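Local structure of hypothetical protein (Aquifex aeolicus, 2HEK) at residues A[187-192]-A[196-201]. The protein is of unknown function but carries a zinc-bound HD domain, binds GDP at sites away from the metal, and may act as a dGTPase. Residues are numbered along the deposited sequence; the frame is centred on the assembly and turned at random.
Sequences STLRVY and VVVDES
R190 and V197 form the hydrogen-bonded pair at the middle of an antiparallel beta hairpin: R190 N donates to V197 O (2.8 Å) and V197 N returns a nearly straight bond to R190 O (2.7 Å). A third bond, from D199 N to T188 O, carries the ladder back to the residue where the chain leaves helix 183-187. The apolar side is carried by L189 and V198, both buried, with V196 beside them. L189 divides its two methyls between neighbours on the other strand, CD1 reaching V196 CG1 at 4.2 Å and CD2 reaching V198 CG2 at 4.0 Å. V198 sends its other branch, CG1, anti to the backbone N (chi1 -173°), to lie 3.6 Å from T188 OG1, a hydroxyl hydrogen-bonded to L185 O. Buried V197 extends the tight packing to the reverse face, its CG2 set against R190 CB (3.8 Å) and Y192 CB.

The solvent side of that face belongs to the R190 guanidinium and the D199 carboxylate, with a water joining R190 NE to D199 OD1. The R190 chain bends at chi2 (-73°) and folds back over its own strand, so that NH1 donates to both S187 O and L189 O. Both acceptors lie in or near the guanidinium plane, but NH1 sits above the carbonyl plane of L189 O, off its lone pairs. D199 lays CB over the rim of the guanidinium face, its carboxylate stacked beside it nearly parallel (16°); R190 NH2 and D199 OD2, 3.9 Å apart, make a long salt bridge of charges alone. The hydrogen bonds to D199 OD2 come from S201: OG donates to its anti lone pair (2.8 Å), and N meets it from above the carboxylate plane, closing an Asx turn.

The hairpin forms one side of a mixed four-stranded sheet: V198 makes backbone hydrogen bonds to Y326 and L328 of strand 326-329, and the L189–V198 face packs on F158 and on helices 51-69 and 145-155.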
loop_
_atom_site.group_PDB
_atom_site.type_symbol
_atom_site.label_atom_id
_atom_site.label_comp_id
_atom_site.label_asym_id
_atom_site.label_seq_id
_atom_site.Cartn_x
_atom_site.Cartn_y
_atom_site.Cartn_z
ATOM N N SER A 187 9.823 3.478 16.944
ATOM C CA SER A 187 9.223 3.118 18.246
ATOM C C SER A 187 10.135 2.270 19.143
ATOM O O SER A 187 9.972 2.257 20.374
ATOM C CB SER A 187 7.857 2.423 18.072
ATOM O OG SER A 187 8.053 1.076 17.679
ATOM N N THR A 188 11.080 1.558 18.539
ATOM C CA THR A 188 12.001 0.704 19.292
ATOM C C THR A 188 13.329 1.378 19.645
ATOM O O THR A 188 14.220 0.720 20.193
ATOM C CB THR A 188 12.307 -0.629 18.556
ATOM O OG1 THR A 188 13.025 -0.370 17.328
ATOM C CG2 THR A 188 11.037 -1.343 18.271
ATOM N N LEU A 189 13.471 2.673 19.359
ATOM C CA LEU A 189 14.735 3.352 19.638
ATOM C C LEU A 189 14.734 3.665 21.120
ATOM O O LEU A 189 13.671 3.855 21.697
ATOM C CB LEU A 189 14.904 4.661 18.838
ATOM C CG LEU A 189 14.971 4.516 17.301
ATOM C CD1 LEU A 189 15.155 5.874 16.587
ATOM C CD2 LEU A 189 16.051 3.476 16.891
ATOM N N ARG A 190 15.920 3.695 21.720
ATOM C CA ARG A 190 16.076 4.061 23.136
ATOM C C ARG A 190 17.295 4.961 23.242
ATOM O O ARG A 190 18.184 4.881 22.407
ATOM C CB ARG A 190 16.335 2.818 23.999
ATOM C CG ARG A 190 15.274 1.736 23.917
ATOM C CD ARG A 190 14.006 2.112 24.642
ATOM N NE ARG A 190 13.062 0.992 24.685
ATOM C CZ ARG A 190 12.066 0.841 23.803
ATOM N NH1 ARG A 190 11.892 1.733 22.819
ATOM N NH2 ARG A 190 11.247 -0.198 23.889
ATOM N N VAL A 191 17.336 5.803 24.271
ATOM C CA VAL A 191 18.583 6.477 24.697
ATOM C C VAL A 191 19.253 5.688 25.845
ATOM O O VAL A 191 18.649 5.451 26.914
ATOM C CB VAL A 191 18.309 7.905 25.200
ATOM C CG1 VAL A 191 19.609 8.626 25.527
ATOM C CG2 VAL A 191 17.485 8.684 24.179
ATOM N N TYR A 192 20.489 5.283 25.636
ATOM C CA TYR A 192 21.212 4.555 26.668
ATOM C C TYR A 192 22.642 5.046 26.676
ATOM O O TYR A 192 23.288 5.129 25.619
ATOM C CB TYR A 192 21.082 3.047 26.450
ATOM C CG TYR A 192 21.598 2.216 27.602
ATOM C CD1 TYR A 192 20.757 1.845 28.644
ATOM C CD2 TYR A 192 22.918 1.800 27.652
ATOM C CE1 TYR A 192 21.220 1.086 29.701
ATOM C CE2 TYR A 192 23.392 1.040 28.704
ATOM C CZ TYR A 192 22.538 0.686 29.726
ATOM O OH TYR A 192 23.010 -0.054 30.785
ATOM N N VAL A 196 21.745 7.049 20.972
ATOM C CA VAL A 196 20.525 6.488 20.373
ATOM C C VAL A 196 20.825 5.030 20.039
ATOM O O VAL A 196 21.753 4.732 19.287
ATOM C CB VAL A 196 20.083 7.255 19.087
ATOM C CG1 VAL A 196 18.801 6.606 18.468
ATOM C CG2 VAL A 196 19.821 8.733 19.394
ATOM N N VAL A 197 20.077 4.111 20.629
ATOM C CA VAL A 197 20.326 2.675 20.399
ATOM C C VAL A 197 19.013 2.017 19.977
ATOM O O VAL A 197 17.976 2.657 20.070
ATOM C CB VAL A 197 20.899 1.961 21.696
ATOM C CG1 VAL A 197 22.184 2.640 22.170
ATOM C CG2 VAL A 197 19.892 1.958 22.823
ATOM N N VAL A 198 19.038 0.742 19.577
ATOM C CA VAL A 198 17.796 0.043 19.240
ATOM C C VAL A 198 17.502 -0.999 20.326
ATOM O O VAL A 198 18.376 -1.774 20.668
ATOM C CB VAL A 198 17.897 -0.686 17.857
ATOM C CG1 VAL A 198 16.525 -1.288 17.414
ATOM C CG2 VAL A 198 18.435 0.264 16.772
ATOM N N ASP A 199 16.300 -0.994 20.886
ATOM C CA ASP A 199 15.865 -2.079 21.766
ATOM C C ASP A 199 15.858 -3.413 21.007
ATOM O O ASP A 199 15.637 -3.459 19.797
ATOM C CB ASP A 199 14.476 -1.810 22.290
ATOM C CG ASP A 199 14.119 -2.740 23.433
ATOM O OD1 ASP A 199 14.804 -2.655 24.474
ATOM O OD2 ASP A 199 13.197 -3.570 23.291
ATOM N N GLU A 200 16.096 -4.518 21.696
ATOM C CA GLU A 200 16.144 -5.791 21.012
ATOM C C GLU A 200 14.832 -6.121 20.311
ATOM O O GLU A 200 14.845 -6.837 19.338
ATOM C CB GLU A 200 16.540 -6.919 21.963
ATOM C CG GLU A 200 17.230 -8.059 21.226
ATOM C CD GLU A 200 17.714 -9.160 22.142
ATOM O OE1 GLU A 200 17.569 -9.040 23.385
ATOM O OE2 GLU A 200 18.238 -10.156 21.603
ATOM N N SER A 201 13.701 -5.596 20.780
ATOM C CA SER A 201 12.416 -5.805 20.102
ATOM C C SER A 201 12.390 -5.154 18.703
ATOM O O SER A 201 11.456 -5.368 17.917
ATOM C CB SER A 201 11.271 -5.262 20.949
ATOM O OG SER A 201 11.397 -3.853 21.136
HETATM O O HOH W 1 13.832 -0.618 26.689
#